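Local coordinates for protein lysozyme (Asticcacaulis excentricus, PDB 6H9D) that probably binds or cleaves bacterial peptidoglycan, as the muramidase domain of SpmX, a morphogenesis protein derived from a phage lysin and linked to stalk synthesis, at residues A9-I14 with L56-L61; A116-T121 with S141-F146; Q22-L27 with E44-T49; N69-T74 with D100-V105. All coordinates share one frame; numbering follows the deposited sequence.

Contact 1 (A9-I14 with L56-L61)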
loop_
_atom_site.group_PDB
_atom_site.type_symbol
_atom_site.label_atom_id
_atom_site.label_comp_id
_atom_site.label_asym_id
_atom_site.label_seq_id
_atom_site.Cartn_x
_atom_site.Cartn_y
_atom_site.Cartn_z
ATOM N N ALA A 9 -4.617 -10.674 -7.012
ATOM C CA ALA A 9 -5.765 -9.842 -6.590
ATOM C C ALA A 9 -5.277 -8.642 -5.758
ATOM O O ALA A 9 -5.807 -7.532 -5.887
ATOM C CB ALA A 9 -6.752 -10.682 -5.808
ATOM N N GLY A 10 -4.291 -8.894 -4.892
ATOM C CA GLY A 10 -3.676 -7.888 -4.026
ATOM C C GLY A 10 -2.999 -6.795 -4.835
ATOM O O GLY A 10 -3.129 -5.603 -4.572
ATOM N N VAL A 11 -2.249 -7.215 -5.863
ATOM C CA VAL A 11 -1.619 -6.276 -6.775
ATOM C C VAL A 11 -2.687 -5.433 -7.476
ATOM O O VAL A 11 -2.552 -4.228 -7.569
ATOM C CB VAL A 11 -0.691 -6.991 -7.778
ATOM C CG1 VAL A 11 -0.196 -6.020 -8.832
ATOM C CG2 VAL A 11 0.473 -7.662 -7.049
ATOM N N GLU A 12 -3.769 -6.066 -7.943
ATOM C CA GLU A 12 -4.820 -5.333 -8.680
ATOM C C GLU A 12 -5.495 -4.303 -7.755
ATOM O O GLU A 12 -5.800 -3.193 -8.169
ATOM C CB GLU A 12 -5.882 -6.279 -9.253
ATOM C CG GLU A 12 -5.373 -7.234 -10.319
ATOM C CD GLU A 12 -4.489 -6.632 -11.400
ATOM O OE1 GLU A 12 -4.870 -5.575 -11.955
ATOM O OE2 GLU A 12 -3.427 -7.235 -11.681
ATOM N N LEU A 13 -5.728 -4.668 -6.494
ATOM C CA LEU A 13 -6.289 -3.726 -5.530
ATOM C C LEU A 13 -5.397 -2.474 -5.439
ATOM O O LEU A 13 -5.844 -1.336 -5.537
ATOM C CB LEU A 13 -6.411 -4.407 -4.163
ATOM C CG LEU A 13 -6.892 -3.469 -3.055
ATOM C CD1 LEU A 13 -8.331 -3.066 -3.313
ATOM C CD2 LEU A 13 -6.757 -4.080 -1.672
ATOM N N ILE A 14 -4.097 -2.698 -5.273
ATOM C CA ILE A 14 -3.149 -1.620 -5.085
ATOM C C ILE A 14 -3.126 -0.730 -6.330
ATOM O O ILE A 14 -3.165 0.502 -6.233
ATOM C CB ILE A 14 -1.771 -2.196 -4.712
ATOM C CG1 ILE A 14 -1.837 -2.747 -3.284
ATOM C CG2 ILE A 14 -0.666 -1.171 -4.895
ATOM C CD1 ILE A 14 -0.584 -3.438 -2.812
ATOM N N LEU A 56 7.018 -3.138 -12.545
ATOM C CA LEU A 56 7.661 -2.128 -11.726
ATOM C C LEU A 56 6.948 -1.968 -10.378
ATOM O O LEU A 56 7.592 -1.756 -9.353
ATOM C CB LEU A 56 7.702 -0.800 -12.492
ATOM C CG LEU A 56 8.533 -0.824 -13.780
ATOM C CD1 LEU A 56 8.310 0.440 -14.577
ATOM C CD2 LEU A 56 10.012 -1.001 -13.472
ATOM N N LEU A 57 5.619 -2.043 -10.376
ATOM C CA LEU A 57 4.858 -1.944 -9.135
ATOM C C LEU A 57 5.256 -3.126 -8.235
ATOM O O LEU A 57 5.482 -2.936 -7.044
ATOM C CB LEU A 57 3.348 -1.892 -9.434
ATOM C CG LEU A 57 2.416 -2.021 -8.222
ATOM C CD1 LEU A 57 2.665 -0.908 -7.208
ATOM C CD2 LEU A 57 0.962 -2.030 -8.655
ATOM N N ARG A 58 5.420 -4.327 -8.809
ATOM C CA ARG A 58 5.794 -5.495 -8.000
ATOM C C ARG A 58 7.198 -5.288 -7.421
ATOM O O ARG A 58 7.463 -5.727 -6.318
ATOM C CB ARG A 58 5.668 -6.791 -8.811
ATOM C CG ARG A 58 4.225 -7.165 -9.131
ATOM C CD ARG A 58 4.091 -8.191 -10.248
ATOM N NE ARG A 58 2.707 -8.624 -10.432
ATOM C CZ ARG A 58 2.158 -9.642 -9.764
ATOM N NH1 ARG A 58 2.869 -10.277 -8.855
ATOM N NH2 ARG A 58 0.913 -10.008 -10.007
ATOM N N PHE A 59 8.085 -4.587 -8.139
ATOM C CA PHE A 59 9.400 -4.233 -7.557
ATOM C C PHE A 59 9.213 -3.322 -6.344
ATOM O O PHE A 59 9.787 -3.534 -5.311
ATOM C CB PHE A 59 10.305 -3.514 -8.552
ATOM C CG PHE A 59 10.784 -4.333 -9.723
ATOM C CD1 PHE A 59 10.819 -5.720 -9.670
ATOM C CD2 PHE A 59 11.235 -3.701 -10.871
ATOM C CE1 PHE A 59 11.258 -6.456 -10.760
ATOM C CE2 PHE A 59 11.686 -4.441 -11.954
ATOM C CZ PHE A 59 11.721 -5.811 -11.888
ATOM N N ASP A 60 8.370 -2.296 -6.485
ATOM C CA ASP A 60 8.152 -1.313 -5.430
ATOM C C ASP A 60 7.507 -2.001 -4.210
ATOM O O ASP A 60 7.634 -1.537 -3.088
ATOM C CB ASP A 60 7.339 -0.130 -5.970
ATOM C CG ASP A 60 8.122 0.746 -6.944
ATOM O OD1 ASP A 60 9.354 0.814 -6.800
ATOM O OD2 ASP A 60 7.506 1.323 -7.870
ATOM N N LEU A 61 6.753 -3.076 -4.432
ATOM C CA LEU A 61 6.051 -3.755 -3.331
ATOM C C LEU A 61 6.961 -4.741 -2.576
ATOM O O LEU A 61 6.630 -5.106 -1.476
ATOM C CB LEU A 61 4.832 -4.482 -3.887
ATOM C CG LEU A 61 3.694 -3.578 -4.343
ATOM C CD1 LEU A 61 2.594 -4.392 -5.008
ATOM C CD2 LEU A 61 3.169 -2.771 -3.179
HETATM O O HOH W 1 -0.643 -8.618 -11.787
#
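Arg58 lies over Val11 and sends NH2 to water 1, which it donates to over 2.7 Å from NH2 to the water oxygen. The water lies in the guanidinium plane, at the edge of the group, and passes a hydrogen on to Glu12 OE2, so the opposite charges meet through solvent: Arg58 NH2 and Glu12 OE2 are themselves 5.4 Å apart. The direct ion pair of this arginine is made within its own helix, from NE to Asp54. The guanidinium is thus held at two points of its rim, and Val11 CG2 presses on one face, 3.7 Å above the plane and over its centre. An extended chain from CG to NE carries the group across Val11 at about a right angle. Further in, the contact is aliphatic. With CG1 anti to the backbone N (chi1 172°), Val11 turns that methyl to Leu57 CD2, at 4.2 Å, and leaves CG2 to the arginine and, more loosely, Leu61. Ile14 sets CG2 against both methyls of Leu57, while its CD1 meets Leu61 tip to tip, 3.8 Å from Leu61 CD2. The axes of 9-14 and 56-61 make 98°, nearly a right angle, and Phe89 of helix 78-91 packs on both Ile14 and Leu61. No hydrogen bond joins the two segments directly, which implies that apolar packing holds this crossing while a solvent-mediated pairing of charges lies at its margin.

Contact 2 (A116-T121 with S141-F146)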
loop_
_atom_site.group_PDB
_atom_site.type_symbol
_atom_site.label_atom_id
_atom_site.label_comp_id
_atom_site.label_asym_id
_atom_site.label_seq_id
_atom_site.Cartn_x
_atom_site.Cartn_y
_atom_site.Cartn_z
ATOM N N ALA A 116 -9.002 0.084 13.194
ATOM C CA ALA A 116 -7.848 0.974 13.383
ATOM C C ALA A 116 -7.468 1.653 12.060
ATOM O O ALA A 116 -6.911 2.736 12.050
ATOM C CB ALA A 116 -6.697 0.192 13.955
ATOM N N MET A 117 -7.789 1.007 10.932
ATOM C CA MET A 117 -7.450 1.550 9.632
ATOM C C MET A 117 -8.173 2.886 9.422
ATOM O O MET A 117 -7.740 3.721 8.637
ATOM C CB MET A 117 -7.781 0.551 8.517
ATOM C CG MET A 117 -6.907 -0.691 8.549
ATOM S SD MET A 117 -7.289 -1.857 7.180
ATOM C CE MET A 117 -5.922 -3.004 7.347
ATOM N N ASP A 118 -9.293 3.085 10.116
ATOM C CA ASP A 118 -10.046 4.348 10.029
ATOM C C ASP A 118 -9.220 5.541 10.533
ATOM O O ASP A 118 -9.577 6.684 10.267
ATOM C CB ASP A 118 -11.346 4.271 10.828
ATOM C CG ASP A 118 -12.280 3.167 10.369
ATOM O OD1 ASP A 118 -12.095 2.660 9.241
ATOM O OD2 ASP A 118 -13.180 2.814 11.142
ATOM N N ASN A 119 -8.150 5.267 11.293
ATOM C CA ASN A 119 -7.280 6.313 11.845
ATOM C C ASN A 119 -6.357 6.901 10.775
ATOM O O ASN A 119 -5.613 7.823 11.053
ATOM C CB ASN A 119 -6.435 5.787 13.002
ATOM C CG ASN A 119 -7.332 5.384 14.143
ATOM O OD1 ASN A 119 -8.406 5.958 14.305
ATOM N ND2 ASN A 119 -6.944 4.362 14.874
ATOM N N TRP A 120 -6.420 6.357 9.558
ATOM C CA TRP A 120 -5.457 6.660 8.521
ATOM C C TRP A 120 -6.169 7.212 7.287
ATOM O O TRP A 120 -6.015 6.695 6.162
ATOM C CB TRP A 120 -4.643 5.397 8.223
ATOM C CG TRP A 120 -3.861 4.944 9.415
ATOM C CD1 TRP A 120 -4.275 4.077 10.385
ATOM C CD2 TRP A 120 -2.546 5.372 9.806
ATOM N NE1 TRP A 120 -3.316 3.941 11.345
ATOM C CE2 TRP A 120 -2.246 4.725 11.023
ATOM C CE3 TRP A 120 -1.610 6.255 9.265
ATOM C CZ2 TRP A 120 -1.029 4.888 11.679
ATOM C CZ3 TRP A 120 -0.409 6.423 9.916
ATOM C CH2 TRP A 120 -0.122 5.745 11.100
ATOM N N THR A 121 -6.989 8.249 7.508
ATOM C CA THR A 121 -7.815 8.800 6.457
ATOM C C THR A 121 -7.741 10.332 6.444
ATOM O O THR A 121 -8.624 10.961 5.923
ATOM C CB THR A 121 -9.272 8.364 6.614
ATOM O OG1 THR A 121 -9.668 8.803 7.916
ATOM C CG2 THR A 121 -9.467 6.868 6.464
ATOM N N SER A 141 -12.136 -0.424 0.862
ATOM C CA SER A 141 -11.664 -1.543 0.019
ATOM C C SER A 141 -10.656 -2.426 0.769
ATOM O O SER A 141 -10.724 -3.657 0.693
ATOM C CB SER A 141 -11.070 -1.057 -1.277
ATOM O OG SER A 141 -12.002 -0.331 -2.028
ATOM N N GLU A 142 -9.707 -1.814 1.489
ATOM C CA GLU A 142 -8.689 -2.602 2.215
ATOM C C GLU A 142 -9.357 -3.416 3.335
ATOM O O GLU A 142 -9.068 -4.599 3.549
ATOM C CB GLU A 142 -7.597 -1.675 2.740
ATOM C CG GLU A 142 -6.658 -1.206 1.631
ATOM C CD GLU A 142 -5.723 -0.056 1.978
ATOM O OE1 GLU A 142 -6.005 0.634 2.946
ATOM O OE2 GLU A 142 -4.753 0.164 1.227
ATOM N N LYS A 143 -10.261 -2.773 4.068
ATOM C CA LYS A 143 -10.934 -3.411 5.178
ATOM C C LYS A 143 -11.808 -4.565 4.665
ATOM O O LYS A 143 -11.825 -5.637 5.281
ATOM C CB LYS A 143 -11.778 -2.394 5.952
ATOM C CG LYS A 143 -10.973 -1.381 6.750
ATOM C CD LYS A 143 -11.782 -0.190 7.226
ATOM C CE LYS A 143 -12.823 -0.566 8.252
ATOM N NZ LYS A 143 -13.595 0.628 8.655
ATOM N N SER A 144 -12.508 -4.344 3.550
ATOM C CA SER A 144 -13.346 -5.397 2.932
ATOM C C SER A 144 -12.507 -6.639 2.647
ATOM O O SER A 144 -12.861 -7.728 3.090
ATOM C CB SER A 144 -14.040 -4.943 1.683
ATOM O OG SER A 144 -15.114 -4.081 2.010
ATOM N N LEU A 145 -11.384 -6.452 1.954
ATOM C CA LEU A 145 -10.522 -7.583 1.620
ATOM C C LEU A 145 -9.994 -8.226 2.904
ATOM O O LEU A 145 -10.013 -9.454 3.057
ATOM C CB LEU A 145 -9.363 -7.108 0.730
ATOM C CG LEU A 145 -8.364 -8.193 0.311
ATOM C CD1 LEU A 145 -9.077 -9.297 -0.484
ATOM C CD2 LEU A 145 -7.232 -7.615 -0.522
ATOM N N PHE A 146 -9.475 -7.381 3.804
ATOM C CA PHE A 146 -8.850 -7.819 5.043
ATOM C C PHE A 146 -9.769 -8.790 5.795
ATOM O O PHE A 146 -9.285 -9.757 6.386
ATOM C CB PHE A 146 -8.526 -6.630 5.950
ATOM C CG PHE A 146 -7.832 -7.000 7.238
ATOM C CD1 PHE A 146 -6.467 -7.290 7.260
ATOM C CD2 PHE A 146 -8.532 -7.040 8.432
ATOM C CE1 PHE A 146 -5.826 -7.628 8.443
ATOM C CE2 PHE A 146 -7.889 -7.359 9.618
ATOM C CZ PHE A 146 -6.543 -7.673 9.625
HETATM O O HOH W 2 -14.934 0.900 11.271
#
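Lys143 NZ donates to Asp118 OD1 over 2.6 Å in a salt bridge that uses the syn lone pair of that oxygen. Water 2 completes a small ring: it accepts from Lys143 NZ and donates to Asp118 OD2, a 2.6 Å bond from the water oxygen to OD2, so both carboxylate oxygens are occupied. This is the helical lobe of the phage lysozyme fold, where the loop between helix 110-116 and hairpin strand 122-125 lies against helix 133-146. The lysine arrives across the aspartate at about a right angle, and its bend at chi3 (67°) turns the ammonium onto OD1. Beneath the bridge, Met117 runs extended beyond CG and slides past the lysine in the opposite direction, placing SD 3.7 Å from Lys143 CG. The apolar stem of Lys143 is therefore packed even though its end is charged. Glu142 turns only its CB toward the same sulfur; its carboxylate is taken up by Arg138, Arg139 and Ser86, which probably makes a buried acid tolerable here. Helices 100-106 and 110-116 cover the far part of this packing through Val105 and Ala113, both touching Phe146. The terminal methyl of Met117, CE, meets that ring obliquely, 4.3 Å from Phe146 CD1.

Contact 3 (Q22-L27 with E44-T49)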
loop_
_atom_site.group_PDB
_atom_site.type_symbol
_atom_site.label_atom_id
_atom_site.label_comp_id
_atom_site.label_asym_id
_atom_site.label_seq_id
_atom_site.Cartn_x
_atom_site.Cartn_y
_atom_site.Cartn_z
ATOM N N GLN A 22 2.156 6.274 -18.640
ATOM C CA GLN A 22 2.901 5.507 -19.661
ATOM C C GLN A 22 4.203 6.205 -20.023
ATOM O O GLN A 22 5.043 5.547 -20.560
ATOM C CB GLN A 22 2.069 5.338 -20.927
ATOM C CG GLN A 22 1.151 4.128 -20.896
ATOM C CD GLN A 22 -0.120 4.436 -21.644
ATOM O OE1 GLN A 22 -0.160 5.316 -22.492
ATOM N NE2 GLN A 22 -1.178 3.718 -21.324
ATOM N N GLN A 23 4.337 7.484 -19.700
ATOM C CA GLN A 23 5.552 8.233 -20.084
ATOM C C GLN A 23 6.208 8.838 -18.848
ATOM O O GLN A 23 5.511 9.384 -18.031
ATOM C CB GLN A 23 5.194 9.332 -21.081
ATOM C CG GLN A 23 6.360 10.243 -21.406
ATOM C CD GLN A 23 7.163 9.708 -22.561
ATOM O OE1 GLN A 23 6.640 9.488 -23.647
ATOM N NE2 GLN A 23 8.441 9.473 -22.327
ATOM N N ALA A 24 7.528 8.739 -18.771
ATOM C CA ALA A 24 8.308 9.273 -17.641
ATOM C C ALA A 24 8.096 10.779 -17.541
ATOM O O ALA A 24 8.287 11.457 -18.540
ATOM C CB ALA A 24 9.760 8.963 -17.849
ATOM N N SER A 25 7.685 11.239 -16.365
ATOM C CA SER A 25 7.494 12.677 -16.077
ATOM C C SER A 25 8.438 13.064 -14.935
ATOM O O SER A 25 8.628 12.258 -14.040
ATOM C CB SER A 25 6.064 12.996 -15.792
ATOM O OG SER A 25 5.727 12.671 -14.470
ATOM N N GLN A 26 8.978 14.276 -14.976
ATOM C CA GLN A 26 9.987 14.705 -13.988
ATOM C C GLN A 26 9.337 15.288 -12.738
ATOM O O GLN A 26 8.388 16.064 -12.862
ATOM C CB GLN A 26 10.968 15.681 -14.632
ATOM C CG GLN A 26 12.181 15.966 -13.771
ATOM C CD GLN A 26 13.285 16.589 -14.579
ATOM O OE1 GLN A 26 13.036 17.363 -15.482
ATOM N NE2 GLN A 26 14.516 16.244 -14.267
ATOM N N LEU A 27 9.865 14.906 -11.580
ATOM C CA LEU A 27 9.380 15.425 -10.288
ATOM C C LEU A 27 10.173 16.682 -9.941
ATOM O O LEU A 27 11.240 16.880 -10.506
ATOM C CB LEU A 27 9.594 14.363 -9.211
ATOM C CG LEU A 27 9.076 12.966 -9.527
ATOM C CD1 LEU A 27 9.760 11.949 -8.641
ATOM C CD2 LEU A 27 7.580 12.893 -9.348
ATOM N N GLU A 44 14.643 9.660 -17.814
ATOM C CA GLU A 44 14.112 10.579 -18.802
ATOM C C GLU A 44 13.799 9.783 -20.077
ATOM O O GLU A 44 14.619 9.010 -20.543
ATOM C CB GLU A 44 15.105 11.724 -19.030
ATOM C CG GLU A 44 14.697 12.686 -20.146
ATOM C CD GLU A 44 15.637 13.861 -20.387
ATOM O OE1 GLU A 44 16.831 13.716 -20.125
ATOM O OE2 GLU A 44 15.165 14.915 -20.836
ATOM N N GLY A 45 12.596 9.978 -20.621
ATOM C CA GLY A 45 12.213 9.469 -21.968
ATOM C C GLY A 45 11.707 8.032 -21.962
ATOM O O GLY A 45 11.375 7.487 -23.010
ATOM N N ALA A 46 11.668 7.411 -20.786
ATOM C CA ALA A 46 11.210 6.012 -20.665
ATOM C C ALA A 46 9.709 5.912 -20.931
ATOM O O ALA A 46 8.998 6.850 -20.660
ATOM C CB ALA A 46 11.559 5.463 -19.312
ATOM N N ARG A 47 9.279 4.786 -21.479
ATOM C CA ARG A 47 7.849 4.537 -21.764
ATOM C C ARG A 47 7.507 3.140 -21.236
ATOM O O ARG A 47 8.379 2.279 -21.288
ATOM C CB ARG A 47 7.569 4.644 -23.267
ATOM C CG ARG A 47 7.792 6.019 -23.884
ATOM C CD ARG A 47 7.474 6.063 -25.380
ATOM N NE ARG A 47 6.798 7.258 -25.887
ATOM C CZ ARG A 47 6.158 7.344 -27.053
ATOM N NH1 ARG A 47 5.925 6.262 -27.774
ATOM N NH2 ARG A 47 5.742 8.514 -27.498
ATOM N N VAL A 48 6.287 2.943 -20.743
ATOM C CA VAL A 48 5.900 1.600 -20.236
ATOM C C VAL A 48 4.514 1.205 -20.731
ATOM O O VAL A 48 3.673 2.062 -20.893
ATOM C CB VAL A 48 5.878 1.542 -18.700
ATOM C CG1 VAL A 48 7.248 1.646 -18.076
ATOM C CG2 VAL A 48 4.940 2.570 -18.123
ATOM N N THR A 49 4.331 -0.091 -20.932
ATOM C CA THR A 49 2.985 -0.652 -21.183
ATOM C C THR A 49 2.360 -0.965 -19.817
ATOM O O THR A 49 3.068 -0.918 -18.800
ATOM C CB THR A 49 3.066 -1.970 -21.953
ATOM O OG1 THR A 49 3.813 -2.890 -21.173
ATOM C CG2 THR A 49 3.737 -1.826 -23.295
HETATM O O HOH W 3 9.960 11.139 -20.530
#
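Gln22-Ala24 runs antiparallel to Ala46-Val48 and forms a single beta bridge: Gln23 and Arg47 are a non-hydrogen-bonded pair, CA atoms 4.7 Å apart, flanked by Val48 N to Gln22 O at 2.9 Å and Ala24 N to Ala46 O at 3.0 Å. Between these bonds Arg47 CA makes a CA-H...O contact to Gln22 O. The paired residues also join through their side chains. Arg47 NE donates to Gln23 OE1 over 3.2 Å, nearly straight at 164°, although the amide and guanidinium planes stand 64° apart and OE1 lies slightly out of the guanidinium plane. A bend at chi2 (89°) folds the glutamine back over the neighbouring chain, and its NE2 donates to water 3. That water also accepts from Gly45 N and gives a hydrogen to Ala24 O, 2.6 Å from the water oxygen, continuing the connection where direct backbone pairing has stopped. Ala24 CB, which is buried, comes within 4.2 Å of Ala46 CB. Val48 packs on Ile34, and Thr49 then caps the start of helix 50-71. The bridge ties the loop before that helix to the chain as it enters the hairpin of strands 24-26 and 32-35, consistent with the small beta lobe of phage-type lysozymes.

Contact 4 (N69-T74 with D100-V105)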
loop_
_atom_site.group_PDB
_atom_site.type_symbol
_atom_site.label_atom_id
_atom_site.label_comp_id
_atom_site.label_asym_id
_atom_site.label_seq_id
_atom_site.Cartn_x
_atom_site.Cartn_y
_atom_site.Cartn_z
ATOM N N ASN A 69 5.674 -9.254 6.396
ATOM C CA ASN A 69 6.120 -10.597 6.821
ATOM C C ASN A 69 6.951 -10.471 8.097
ATOM O O ASN A 69 6.741 -11.238 9.010
ATOM C CB ASN A 69 6.976 -11.221 5.728
ATOM C CG ASN A 69 6.155 -12.042 4.774
ATOM O OD1 ASN A 69 5.467 -12.952 5.187
ATOM N ND2 ASN A 69 6.226 -11.729 3.505
ATOM N N ASN A 70 7.819 -9.478 8.157
ATOM C CA ASN A 70 8.728 -9.339 9.313
ATOM C C ASN A 70 8.031 -8.713 10.514
ATOM O O ASN A 70 8.416 -9.058 11.617
ATOM C CB ASN A 70 9.965 -8.516 8.960
ATOM C CG ASN A 70 10.826 -9.135 7.884
ATOM O OD1 ASN A 70 10.679 -10.299 7.546
ATOM N ND2 ASN A 70 11.712 -8.343 7.325
ATOM N N LEU A 71 7.040 -7.853 10.289
ATOM C CA LEU A 71 6.408 -7.114 11.402
ATOM C C LEU A 71 5.222 -7.872 11.992
ATOM O O LEU A 71 4.911 -7.627 13.146
ATOM C CB LEU A 71 5.993 -5.742 10.890
ATOM C CG LEU A 71 7.152 -4.803 10.607
ATOM C CD1 LEU A 71 6.636 -3.477 10.114
ATOM C CD2 LEU A 71 7.989 -4.619 11.853
ATOM N N VAL A 72 4.608 -8.753 11.212
ATOM C CA VAL A 72 3.429 -9.508 11.710
ATOM C C VAL A 72 3.887 -10.866 12.248
ATOM O O VAL A 72 4.458 -11.611 11.497
ATOM C CB VAL A 72 2.329 -9.627 10.642
ATOM C CG1 VAL A 72 1.184 -10.488 11.136
ATOM C CG2 VAL A 72 1.817 -8.258 10.236
ATOM N N HIS A 73 3.594 -11.136 13.518
ATOM C CA HIS A 73 3.983 -12.397 14.192
ATOM C C HIS A 73 2.819 -13.389 14.243
ATOM O O HIS A 73 3.068 -14.542 14.568
ATOM C CB HIS A 73 4.476 -12.096 15.602
ATOM C CG HIS A 73 5.453 -10.983 15.631
ATOM N ND1 HIS A 73 6.607 -11.022 14.910
ATOM C CD2 HIS A 73 5.421 -9.789 16.245
ATOM C CE1 HIS A 73 7.266 -9.907 15.092
ATOM N NE2 HIS A 73 6.561 -9.137 15.905
ATOM N N THR A 74 1.597 -12.944 13.987
ATOM C CA THR A 74 0.474 -13.908 14.021
ATOM C C THR A 74 0.302 -14.497 12.627
ATOM O O THR A 74 0.744 -13.869 11.669
ATOM C CB THR A 74 -0.829 -13.245 14.469
ATOM O OG1 THR A 74 -1.225 -12.359 13.432
ATOM C CG2 THR A 74 -0.705 -12.488 15.769
ATOM N N ASP A 100 -1.383 1.386 15.449
ATOM C CA ASP A 100 -2.502 0.728 16.100
ATOM C C ASP A 100 -2.888 -0.551 15.330
ATOM O O ASP A 100 -3.086 -1.600 15.930
ATOM C CB ASP A 100 -3.697 1.688 16.215
ATOM C CG ASP A 100 -3.985 2.610 15.019
ATOM O OD1 ASP A 100 -3.322 2.510 13.947
ATOM O OD2 ASP A 100 -4.896 3.442 15.153
ATOM N N VAL A 101 -3.010 -0.430 13.999
ATOM C CA VAL A 101 -3.406 -1.552 13.123
ATOM C C VAL A 101 -2.521 -2.768 13.375
ATOM O O VAL A 101 -3.021 -3.851 13.659
ATOM C CB VAL A 101 -3.380 -1.152 11.638
ATOM C CG1 VAL A 101 -3.624 -2.350 10.723
ATOM C CG2 VAL A 101 -4.374 -0.039 11.362
ATOM N N LEU A 102 -1.199 -2.585 13.290
ATOM C CA LEU A 102 -0.259 -3.691 13.466
ATOM C C LEU A 102 -0.366 -4.262 14.890
ATOM O O LEU A 102 -0.292 -5.475 15.072
ATOM C CB LEU A 102 1.172 -3.204 13.201
ATOM C CG LEU A 102 2.259 -4.243 13.475
ATOM C CD1 LEU A 102 2.046 -5.476 12.626
ATOM C CD2 LEU A 102 3.653 -3.683 13.252
ATOM N N ARG A 103 -0.506 -3.394 15.887
ATOM C CA ARG A 103 -0.609 -3.845 17.271
ATOM C C ARG A 103 -1.779 -4.807 17.436
ATOM O O ARG A 103 -1.641 -5.885 18.014
ATOM C CB ARG A 103 -0.771 -2.650 18.213
ATOM C CG ARG A 103 0.493 -2.281 18.971
ATOM C CD ARG A 103 0.290 -1.029 19.810
ATOM N NE ARG A 103 1.108 0.084 19.337
ATOM C CZ ARG A 103 0.616 1.236 18.892
ATOM N NH1 ARG A 103 -0.694 1.431 18.859
ATOM N NH2 ARG A 103 1.436 2.194 18.483
ATOM N N ARG A 104 -2.931 -4.397 16.919
ATOM C CA ARG A 104 -4.152 -5.186 16.975
ATOM C C ARG A 104 -3.944 -6.504 16.247
ATOM O O ARG A 104 -4.265 -7.570 16.772
ATOM C CB ARG A 104 -5.317 -4.417 16.351
ATOM C CG ARG A 104 -5.997 -3.441 17.297
ATOM C CD ARG A 104 -5.328 -3.437 18.662
ATOM N NE ARG A 104 -5.185 -2.086 19.197
ATOM C CZ ARG A 104 -4.243 -1.720 20.060
ATOM N NH1 ARG A 104 -3.355 -2.605 20.490
ATOM N NH2 ARG A 104 -4.188 -0.467 20.493
ATOM N N VAL A 105 -3.405 -6.428 15.035
ATOM C CA VAL A 105 -3.150 -7.638 14.256
ATOM C C VAL A 105 -2.317 -8.616 15.087
ATOM O O VAL A 105 -2.598 -9.814 15.107
ATOM C CB VAL A 105 -2.446 -7.328 12.926
ATOM C CG1 VAL A 105 -1.786 -8.565 12.337
ATOM C CG2 VAL A 105 -3.407 -6.711 11.941
#
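Leu102 reaches into the place where helix 50-71 ends, its two methyls dividing the work. Its CG is anti to the backbone N (chi1 175°), which extends the side chain toward the other segment. CD1 then lies 3.7 Å from Val72 CG2. CD1 also lies against the backbone oxygen Leu71 O, while CD2 meets Leu71 CB at 3.9 Å. Val72, the first residue to leave helical geometry, is forked over helix 100-106. One branch, CG2, meets Leu102 obliquely, and the other, CG1, approaches Val105 CG1 to 3.7 Å with the two valines crossing at about a right angle. The same Val105 methyl also borders Thr74 OG1, at 4.0 Å. Thr74 completes the seam. Its chi1 of 69° sets OG1 between the backbone N and the carbonyl carbon, and from there the hydroxyl gives a weak hydrogen bond to Val105 O at 3.3 Å; CG2 lies against the same carbonyl oxygen. The polar backbone nearby is held by Asn106, whose ND2 donates to Leu71 O and whose OD1 accepts from His73 N. Phe96 of helix 93-97 touches both Leu71 and Leu102, and Ala113 of helix 110-116 packs on Val105, so the C-terminal end of helix 50-71 and the loop after it are set among three short helices of the helical lobe.

How the contacts relate
Helix 50-71 threads the set: contact 3 leads into its start, contact 1 lies along it and contact 4 is at its end, so contacts 3 and 4 are about 36 Å apart between centres. Contact 3 touches contact 1 through Val48 CG1 and Leu56 CD1, 3.9 Å apart. Contact 1 also meets contact 2, with Leu13 CD2 3.7 Å from Leu145 CD2. Contacts 2 and 4, centres about 14 Å apart, share a polar tie, Trp120 NE1 to Asp100 OD1 at 3.0 Å. As in related phage lysozymes, the peptidoglycan cleft probably lies between the beta lobe of contact 3 and the helical lobe of contacts 2 and 4.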